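Local coordinates for DUF411 domain-containing protein (Pseudomonas aeruginosa, PDB 6WJE), which is of unknown function but binds zinc and copper ions in the crystal, consistent with a role in handling metals, at residues Asp6-Ala11 with Thr31-Ala36; Ala80-Ala85 with Gly110-Gly115; Tyr106-Leu111 with Val119-Pro124. All blocks are in the same frame, centred on the assembly; numbering follows the deposited sequence.

Contact 1. Residues Asp6-Ala11 with Thr31-Ala36; sequences DVHRDA and TDHVEA. With ZN (zinc ion), chain K; ZN (zinc ion), chain L.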
loop_
_atom_site.group_PDB
_atom_site.type_symbol
_atom_site.label_atom_id
_atom_site.label_comp_id
_atom_site.label_asym_id
_atom_site.label_seq_id
_atom_site.Cartn_x
_atom_site.Cartn_y
_atom_site.Cartn_z
ATOM N N ASP A 6 4.692 8.847 -2.899
ATOM C CA ASP A 6 5.014 8.738 -4.315
ATOM C C ASP A 6 4.483 7.385 -4.762
ATOM O O ASP A 6 4.907 6.359 -4.226
ATOM C CB ASP A 6 6.532 8.822 -4.524
ATOM C CG ASP A 6 6.942 9.005 -5.970
ATOM O OD1 ASP A 6 6.721 10.096 -6.521
ATOM O OD2 ASP A 6 7.570 8.118 -6.576
ATOM N N VAL A 7 3.544 7.379 -5.710
ATOM C CA VAL A 7 2.875 6.157 -6.146
ATOM C C VAL A 7 3.215 5.901 -7.608
ATOM O O VAL A 7 3.180 6.829 -8.420
ATOM C CB VAL A 7 1.355 6.242 -5.918
ATOM C CG1 VAL A 7 0.656 4.970 -6.390
ATOM C CG2 VAL A 7 1.100 6.431 -4.442
ATOM N N HIS A 8 3.605 4.665 -7.926
ATOM C CA HIS A 8 3.752 4.203 -9.301
ATOM C C HIS A 8 2.657 3.166 -9.546
ATOM O O HIS A 8 2.402 2.304 -8.696
ATOM C CB HIS A 8 5.149 3.555 -9.612
ATOM C CG HIS A 8 6.338 4.492 -9.509
ATOM N ND1 HIS A 8 7.211 4.781 -10.557
ATOM C CD2 HIS A 8 6.804 5.180 -8.444
ATOM C CE1 HIS A 8 8.132 5.628 -10.133
ATOM N NE2 HIS A 8 7.914 5.875 -8.854
ATOM N N ARG A 9 2.011 3.242 -10.708
ATOM C CA ARG A 9 0.949 2.303 -11.042
ATOM C C ARG A 9 0.752 2.302 -12.547
ATOM O O ARG A 9 1.198 3.208 -13.255
ATOM C CB ARG A 9 -0.358 2.630 -10.325
ATOM C CG ARG A 9 -0.749 4.072 -10.430
ATOM C CD ARG A 9 -1.769 4.219 -11.458
ATOM N NE ARG A 9 -2.198 5.597 -11.612
ATOM C CZ ARG A 9 -2.941 6.012 -12.637
ATOM N NH1 ARG A 9 -3.318 5.146 -13.582
ATOM N NH2 ARG A 9 -3.307 7.285 -12.721
ATOM N N ASP A 10 0.057 1.274 -13.011
ATOM C CA ASP A 10 -0.298 1.131 -14.417
ATOM C C ASP A 10 -1.409 2.101 -14.831
ATOM O O ASP A 10 -2.261 2.500 -14.029
ATOM C CB ASP A 10 -0.703 -0.324 -14.673
ATOM C CG ASP A 10 -1.032 -0.606 -16.120
ATOM O OD1 ASP A 10 -0.093 -0.835 -16.925
ATOM O OD2 ASP A 10 -2.249 -0.627 -16.442
ATOM N N ALA A 11 -1.405 2.466 -16.123
ATOM C CA ALA A 11 -2.365 3.455 -16.630
ATOM C C ALA A 11 -3.801 2.968 -16.539
ATOM O O ALA A 11 -4.724 3.778 -16.420
ATOM C CB ALA A 11 -2.058 3.810 -18.083
ATOM N N THR A 31 1.935 12.125 -5.259
ATOM C CA THR A 31 2.405 12.199 -6.639
ATOM C C THR A 31 2.136 10.863 -7.334
ATOM O O THR A 31 2.561 9.802 -6.857
ATOM C CB THR A 31 3.889 12.571 -6.754
ATOM O OG1 THR A 31 4.691 11.472 -6.338
ATOM C CG2 THR A 31 4.235 13.843 -5.947
ATOM N N ASP A 32 1.434 10.942 -8.458
ATOM C CA ASP A 32 0.947 9.813 -9.249
ATOM C C ASP A 32 1.848 9.590 -10.466
ATOM O O ASP A 32 1.842 10.395 -11.397
ATOM C CB ASP A 32 -0.491 10.111 -9.662
ATOM C CG ASP A 32 -1.158 8.970 -10.371
ATOM O OD1 ASP A 32 -0.504 7.924 -10.566
ATOM O OD2 ASP A 32 -2.355 9.138 -10.745
ATOM N N HIS A 33 2.640 8.527 -10.450
ATOM C CA HIS A 33 3.464 8.142 -11.595
ATOM C C HIS A 33 2.778 7.007 -12.327
ATOM O O HIS A 33 2.738 5.883 -11.817
ATOM C CB HIS A 33 4.852 7.667 -11.176
ATOM C CG HIS A 33 5.684 8.698 -10.500
ATOM N ND1 HIS A 33 5.971 9.918 -11.071
ATOM C CD2 HIS A 33 6.324 8.675 -9.309
ATOM C CE1 HIS A 33 6.746 10.608 -10.254
ATOM N NE2 HIS A 33 6.980 9.874 -9.180
ATOM N N VAL A 34 2.316 7.257 -13.547
ATOM C CA VAL A 34 1.875 6.147 -14.380
ATOM C C VAL A 34 3.110 5.460 -14.953
ATOM O O VAL A 34 3.954 6.098 -15.588
ATOM C CB VAL A 34 0.929 6.638 -15.484
ATOM C CG1 VAL A 34 0.567 5.509 -16.410
ATOM C CG2 VAL A 34 -0.331 7.229 -14.846
ATOM N N GLU A 35 3.249 4.171 -14.630
ATOM C CA GLU A 35 4.415 3.365 -15.078
ATOM C C GLU A 35 3.931 1.971 -15.487
ATOM O O GLU A 35 3.225 1.328 -14.686
ATOM C CB GLU A 35 5.457 3.266 -13.962
ATOM C CG GLU A 35 6.115 4.592 -13.624
ATOM C CD GLU A 35 6.934 5.200 -14.748
ATOM O OE1 GLU A 35 7.491 4.431 -15.556
ATOM O OE2 GLU A 35 7.012 6.443 -14.814
ATOM N N ALA A 36 4.307 1.537 -16.691
ATOM C CA ALA A 36 3.922 0.228 -17.207
ATOM C C ALA A 36 4.779 -0.910 -16.686
ATOM O O ALA A 36 4.501 -2.063 -17.023
ATOM C CB ALA A 36 3.949 0.213 -18.734
HETATM ZN ZN ZN K . 8.476 9.846 -7.697
HETATM ZN ZN ZN L . -0.427 -1.441 -18.866
HETATM O O HOH W 1 9.229 12.139 -8.243
#
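Asp6 and His33 come together on a zinc ion. Asp6 OD1 binds it at 2.1 Å, with Asp6 OD2 as a second ligand, and His33 NE2 reaches the same metal at 2.1 Å. A water is the fourth ligand, at a longer distance. The carboxylate of Asp6 and the imidazole of His33 are turned 65° apart. With chi1 at -168°, Asp6 turns its carboxylate toward the neighbouring strand, where the zinc lies. Just past the end of strand 4-9, Asp10 OD1 binds a second zinc ion; Asp10 OD2 accepts a bond from the backbone N of Asn12.

The charged pair lies on the other face of the sheet. Arg9 grips the Asp32 carboxylate side-on, one nitrogen to each oxygen. Arg9 NH2 meets Asp32 OD2 at 2.9 Å, nearly straight and in the guanidinium plane, while NE to OD1 is more bent. Both oxygens use their syn lone pairs. Arg9 NH1 also holds Asp10 O, so the group is tied at three nitrogens and its rotation is fixed. Val34 CG2 covers the centre of one guanidinium face.

Among the rings, His33 CB sits over the face of the His8 imidazole, 3.9 Å from the ring centroid, a CH-pi contact. Glu35 CG comes to the edge of the same ring.

Four backbone bonds join the parallel strands, among them Val7 N to Thr31 O at 2.9 Å and His33 N to Val7 O at 2.7 Å.

This is the strand pair of a beta-alpha-beta unit. Helix 14-25 covers Val7, Arg9 and Asp32, while helix 38-44 covers His8. Strand 4-9 continues the sheet through Val58 and Thr56, and strand 29-34 forms one edge of the sheet.

Contact 2. Residues Ala80-Ala85 with Gly110-Gly115; sequences ADLVGA and GLTRSG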
loop_
_atom_site.group_PDB
_atom_site.type_symbol
_atom_site.label_atom_id
_atom_site.label_comp_id
_atom_site.label_asym_id
_atom_site.label_seq_id
_atom_site.Cartn_x
_atom_site.Cartn_y
_atom_site.Cartn_z
ATOM N N ALA A 80 10.665 2.103 13.231
ATOM C CA ALA A 80 12.014 2.123 12.668
ATOM C C ALA A 80 12.493 0.751 12.201
ATOM O O ALA A 80 13.404 0.685 11.370
ATOM C CB ALA A 80 12.995 2.706 13.677
ATOM N N ASP A 81 11.888 -0.343 12.681
ATOM C CA ASP A 81 12.291 -1.691 12.283
ATOM C C ASP A 81 11.694 -2.150 10.948
ATOM O O ASP A 81 12.103 -3.209 10.436
ATOM C CB ASP A 81 11.894 -2.706 13.355
ATOM C CG ASP A 81 10.381 -2.702 13.659
ATOM O OD1 ASP A 81 9.777 -1.620 13.854
ATOM O OD2 ASP A 81 9.799 -3.810 13.701
ATOM N N LEU A 82 10.757 -1.391 10.365
ATOM C CA LEU A 82 10.032 -1.805 9.168
ATOM C C LEU A 82 10.506 -1.018 7.965
ATOM O O LEU A 82 10.682 0.200 8.035
ATOM C CB LEU A 82 8.517 -1.605 9.302
ATOM C CG LEU A 82 7.826 -2.401 10.419
ATOM C CD1 LEU A 82 6.351 -2.019 10.522
ATOM C CD2 LEU A 82 8.031 -3.907 10.298
ATOM N N VAL A 83 10.691 -1.725 6.852
ATOM C CA VAL A 83 11.089 -1.100 5.604
ATOM C C VAL A 83 9.917 -0.967 4.651
ATOM O O VAL A 83 10.054 -0.340 3.590
ATOM C CB VAL A 83 12.231 -1.894 4.924
ATOM C CG1 VAL A 83 13.516 -1.826 5.738
ATOM C CG2 VAL A 83 11.844 -3.334 4.713
ATOM N N GLY A 84 8.751 -1.485 5.026
ATOM C CA GLY A 84 7.583 -1.427 4.167
ATOM C C GLY A 84 6.405 -2.106 4.834
ATOM O O GLY A 84 6.527 -2.715 5.904
ATOM N N ALA A 85 5.238 -1.893 4.237
ATOM C CA ALA A 85 4.018 -2.585 4.613
ATOM C C ALA A 85 3.284 -2.917 3.324
ATOM O O ALA A 85 3.351 -2.168 2.337
ATOM C CB ALA A 85 3.126 -1.758 5.549
ATOM N N GLY A 110 3.860 -5.784 7.674
ATOM C CA GLY A 110 5.101 -5.053 7.599
ATOM C C GLY A 110 6.248 -6.008 7.319
ATOM O O GLY A 110 6.176 -7.207 7.601
ATOM N N LEU A 111 7.286 -5.494 6.671
ATOM C CA LEU A 111 8.507 -6.252 6.438
ATOM C C LEU A 111 9.661 -5.621 7.212
ATOM O O LEU A 111 9.857 -4.402 7.170
ATOM C CB LEU A 111 8.842 -6.333 4.947
ATOM C CG LEU A 111 10.016 -7.238 4.567
ATOM C CD1 LEU A 111 9.754 -8.715 4.884
ATOM C CD2 LEU A 111 10.427 -7.043 3.121
ATOM N N THR A 112 10.434 -6.446 7.903
ATOM C CA THR A 112 11.535 -5.923 8.697
ATOM C C THR A 112 12.773 -5.753 7.823
ATOM O O THR A 112 12.842 -6.255 6.694
ATOM C CB THR A 112 11.879 -6.867 9.855
ATOM O OG1 THR A 112 12.415 -8.086 9.317
ATOM C CG2 THR A 112 10.641 -7.172 10.708
ATOM N N ARG A 113 13.762 -5.040 8.385
ATOM C CA ARG A 113 15.047 -4.844 7.714
ATOM C C ARG A 113 15.589 -6.154 7.157
ATOM O O ARG A 113 16.029 -6.225 6.008
ATOM C CB ARG A 113 16.055 -4.232 8.689
ATOM C CG ARG A 113 15.629 -2.892 9.275
ATOM C CD ARG A 113 16.766 -2.245 10.077
ATOM N NE ARG A 113 16.329 -1.820 11.399
ATOM C CZ ARG A 113 16.057 -2.655 12.396
ATOM N NH1 ARG A 113 16.172 -3.962 12.213
ATOM N NH2 ARG A 113 15.668 -2.186 13.575
ATOM N N SER A 114 15.556 -7.206 7.966
ATOM C CA SER A 114 16.174 -8.483 7.625
ATOM C C SER A 114 15.233 -9.421 6.882
ATOM O O SER A 114 15.593 -10.580 6.652
ATOM C CB SER A 114 16.754 -9.163 8.874
ATOM O OG SER A 114 15.748 -9.382 9.831
ATOM N N GLY A 115 14.024 -8.972 6.561
ATOM C CA GLY A 115 13.115 -9.745 5.742
ATOM C C GLY A 115 12.023 -10.549 6.412
ATOM O O GLY A 115 11.437 -11.414 5.754
#
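The guanidinium of Arg113 lies against Asp81, with Asp81 CA over one of its faces, toward the rim and 3.6 Å from Arg113 NH2. Arg113 was modelled in two conformers, so this packing is doubtful in detail. The Asp81 carboxylate does not meet this arginine; its OD2 makes a salt bridge with Arg79.

The backbone carries the contact. Leu111 bonds to two residues of Ala80-Ala85. Leu111 O accepts Val83 N at 2.8 Å, almost along the carbonyl direction. Leu111 N gives a bond to Gly84 O at 3.0 Å, but from well above the carbonyl plane. The chain turns a corner at Val83 between these two bonds. On the earlier side of the corner, Arg113 N reaches Asp81 O at 3.2 Å.

The strands come close where side chains are small or absent. Ala85 CA and Gly110 CA are 4.0 Å apart. Leu82 sends CD2 across to Leu111 O at 3.7 Å. Val83 puts CG2 between its backbone N and carbonyl carbon (chi1 of CG1 -67°), which brings that methyl to 3.3 Å from Leu111 O.

Strand 106-112 then ends in a type I turn, closed by Gly115 N to Thr112 O, and Thr112 OG1 is bonded to Gln116 N. The turn belongs to the hairpin of strands 106-112 and 117-123.

The chemistry is thus mainly that of main-chain amides and carbonyls. The side chains add apolar cover. The charged ends of Asp81 and Arg113 do not meet, so the main chain probably does most of the joining.

Contact 3. Residues Tyr106-Leu111 with Val119-Pro124; sequences YQVVGL and VLAEYP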
loop_
_atom_site.group_PDB
_atom_site.type_symbol
_atom_site.label_atom_id
_atom_site.label_comp_id
_atom_site.label_asym_id
_atom_site.label_seq_id
_atom_site.Cartn_x
_atom_site.Cartn_y
_atom_site.Cartn_z
ATOM N N TYR A 106 -8.363 -9.105 5.504
ATOM C CA TYR A 106 -6.987 -8.933 5.047
ATOM C C TYR A 106 -6.152 -8.358 6.181
ATOM O O TYR A 106 -6.672 -7.795 7.145
ATOM C CB TYR A 106 -6.896 -8.039 3.813
ATOM C CG TYR A 106 -7.355 -6.628 4.052
ATOM C CD1 TYR A 106 -8.713 -6.326 4.101
ATOM C CD2 TYR A 106 -6.435 -5.597 4.239
ATOM C CE1 TYR A 106 -9.149 -5.030 4.314
ATOM C CE2 TYR A 106 -6.861 -4.293 4.454
ATOM C CZ TYR A 106 -8.223 -4.016 4.480
ATOM O OH TYR A 106 -8.677 -2.736 4.683
ATOM N N GLN A 107 -4.845 -8.477 6.032
ATOM C CA GLN A 107 -3.901 -7.915 6.986
ATOM C C GLN A 107 -2.938 -6.977 6.293
ATOM O O GLN A 107 -2.604 -7.154 5.117
ATOM C CB GLN A 107 -3.123 -9.005 7.742
ATOM C CG GLN A 107 -3.998 -10.101 8.355
ATOM C CD GLN A 107 -4.603 -11.056 7.338
ATOM O OE1 GLN A 107 -5.823 -11.200 7.256
ATOM N NE2 GLN A 107 -3.755 -11.701 6.553
ATOM N N VAL A 108 -2.482 -5.985 7.053
ATOM C CA VAL A 108 -1.327 -5.184 6.668
ATOM C C VAL A 108 -0.080 -5.817 7.262
ATOM O O VAL A 108 0.057 -5.946 8.484
ATOM C CB VAL A 108 -1.468 -3.735 7.140
ATOM C CG1 VAL A 108 -0.316 -2.910 6.579
ATOM C CG2 VAL A 108 -2.838 -3.163 6.727
ATOM N N VAL A 109 0.820 -6.238 6.389
ATOM C CA VAL A 109 1.989 -7.012 6.763
ATOM C C VAL A 109 3.196 -6.115 6.568
ATOM O O VAL A 109 3.478 -5.677 5.444
ATOM C CB VAL A 109 2.129 -8.312 5.964
ATOM C CG1 VAL A 109 3.144 -9.202 6.653
ATOM C CG2 VAL A 109 0.812 -9.030 5.883
ATOM N N GLY A 110 3.860 -5.784 7.674
ATOM C CA GLY A 110 5.101 -5.053 7.599
ATOM C C GLY A 110 6.248 -6.008 7.319
ATOM O O GLY A 110 6.176 -7.207 7.601
ATOM N N LEU A 111 7.286 -5.494 6.671
ATOM C CA LEU A 111 8.507 -6.252 6.438
ATOM C C LEU A 111 9.661 -5.621 7.212
ATOM O O LEU A 111 9.857 -4.402 7.170
ATOM C CB LEU A 111 8.842 -6.333 4.947
ATOM C CG LEU A 111 10.016 -7.238 4.567
ATOM C CD1 LEU A 111 9.754 -8.715 4.884
ATOM C CD2 LEU A 111 10.427 -7.043 3.121
ATOM N N VAL A 119 2.861 -8.534 11.478
ATOM C CA VAL A 119 1.492 -8.076 11.236
ATOM C C VAL A 119 1.279 -6.724 11.898
ATOM O O VAL A 119 1.417 -6.600 13.121
ATOM C CB VAL A 119 0.471 -9.115 11.695
ATOM C CG1 VAL A 119 -0.919 -8.613 11.440
ATOM C CG2 VAL A 119 0.711 -10.431 10.952
ATOM N N LEU A 120 0.970 -5.700 11.079
ATOM C CA LEU A 120 0.682 -4.330 11.517
ATOM C C LEU A 120 -0.758 -4.091 11.908
ATOM O O LEU A 120 -1.024 -3.218 12.736
ATOM C CB LEU A 120 1.016 -3.342 10.397
ATOM C CG LEU A 120 2.431 -2.766 10.412
ATOM C CD1 LEU A 120 2.605 -1.759 9.325
ATOM C CD2 LEU A 120 2.691 -2.115 11.747
ATOM N N ALA A 121 -1.684 -4.781 11.268
ATOM C CA ALA A 121 -3.115 -4.575 11.415
ATOM C C ALA A 121 -3.828 -5.772 10.804
ATOM O O ALA A 121 -3.379 -6.327 9.795
ATOM C CB ALA A 121 -3.583 -3.289 10.725
ATOM N N GLU A 122 -4.965 -6.120 11.379
ATOM C CA GLU A 122 -5.791 -7.187 10.846
ATOM C C GLU A 122 -7.202 -6.636 10.625
ATOM O O GLU A 122 -7.777 -5.987 11.499
ATOM C CB GLU A 122 -5.766 -8.362 11.822
ATOM C CG GLU A 122 -4.436 -9.104 11.774
ATOM C CD GLU A 122 -4.178 -10.053 12.951
ATOM O OE1 GLU A 122 -4.997 -10.167 13.878
ATOM O OE2 GLU A 122 -3.091 -10.658 12.972
ATOM N N TYR A 123 -7.800 -6.961 9.495
ATOM C CA TYR A 123 -9.129 -6.426 9.195
ATOM C C TYR A 123 -10.106 -7.562 9.015
ATOM O O TYR A 123 -9.938 -8.381 8.096
ATOM C CB TYR A 123 -9.107 -5.526 7.959
ATOM C CG TYR A 123 -8.421 -4.230 8.270
ATOM C CD1 TYR A 123 -9.096 -3.217 8.935
ATOM C CD2 TYR A 123 -7.081 -4.042 7.969
ATOM C CE1 TYR A 123 -8.461 -2.049 9.268
ATOM C CE2 TYR A 123 -6.453 -2.885 8.294
ATOM C CZ TYR A 123 -7.141 -1.889 8.951
ATOM O OH TYR A 123 -6.494 -0.717 9.281
ATOM N N PRO A 124 -11.067 -7.700 9.921
ATOM C CA PRO A 124 -12.036 -8.799 9.820
ATOM C C PRO A 124 -12.960 -8.641 8.620
ATOM O O PRO A 124 -13.382 -7.538 8.274
ATOM C CB PRO A 124 -12.805 -8.697 11.140
ATOM C CG PRO A 124 -12.775 -7.205 11.451
ATOM C CD PRO A 124 -11.372 -6.780 11.035
#
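Tyr106-Leu111 and Val119-Pro124 run antiparallel, their strand axes 4.5 Å apart at closest and 170° between directions, as the two arms of a beta hairpin. On one face of the hairpin, the rings of Tyr106 and Tyr123 are nearly parallel, 21° apart, but displaced, with little of one ring over the other. Tyr123 CB sits over the Tyr106 ring as a CH-pi contact, 3.9 Å from its centroid. In return Tyr106 OH lies over the rim of the Tyr123 ring. Tyr106 is placed there by a first torsion that sets CG between the backbone N and the carbonyl carbon (chi1 63°). Val108 CG2 meets the edge of the Tyr123 ring at 3.9 Å from CE2, running alongside it, and also touches Ala121 CB. Val108 CG1 packs on Leu120 CB.

The Tyr123 hydroxyl is bonded to Asp72 of helix 70-78, which lies on this face and also touches Val108 and Ala121. Leu120 reaches Leu82 and Ala85 of strand 82-86.

Behind these side chains, Tyr106 and Tyr123 form a hydrogen-bonded pair, with Tyr123 N to Tyr106 O at 2.7 Å and a return bond from Tyr106 N. Val108 N bonds to Ala121 O. A classic beta bulge follows, with Leu120 and Ala121 both opposite Val108. Val108 O takes Leu120 N at 2.8 Å and, weakly, Ala121 N. The register shifts by one residue there.

On the other face Gln107 and Glu122 cross with their aliphatic parts. Their nearest approach is Gln107 CG to Glu122 CG, 3.6 Å.

From the N terminus, contact 1 comes first. It closes the loop that holds helix 14-25 and makes the outer parallel pair of the sheet. That loop is finished well before Ala80, so contact 1 neither nests with nor crosses the others. Contact 2 closes the long loop, which holds no helix, that returns to strand 106-112. Contact 3 then folds the same strand back as a hairpin. Contacts 2 and 3 share Gly110 and Leu111, and Ala85 and Leu82 pack on Leu120 between them. Contacts 1 and 3 lie at opposite outer edges of one mixed sheet, their centres about 24 Å apart; strands 55-59, 62-65 and 82-86 lie between them.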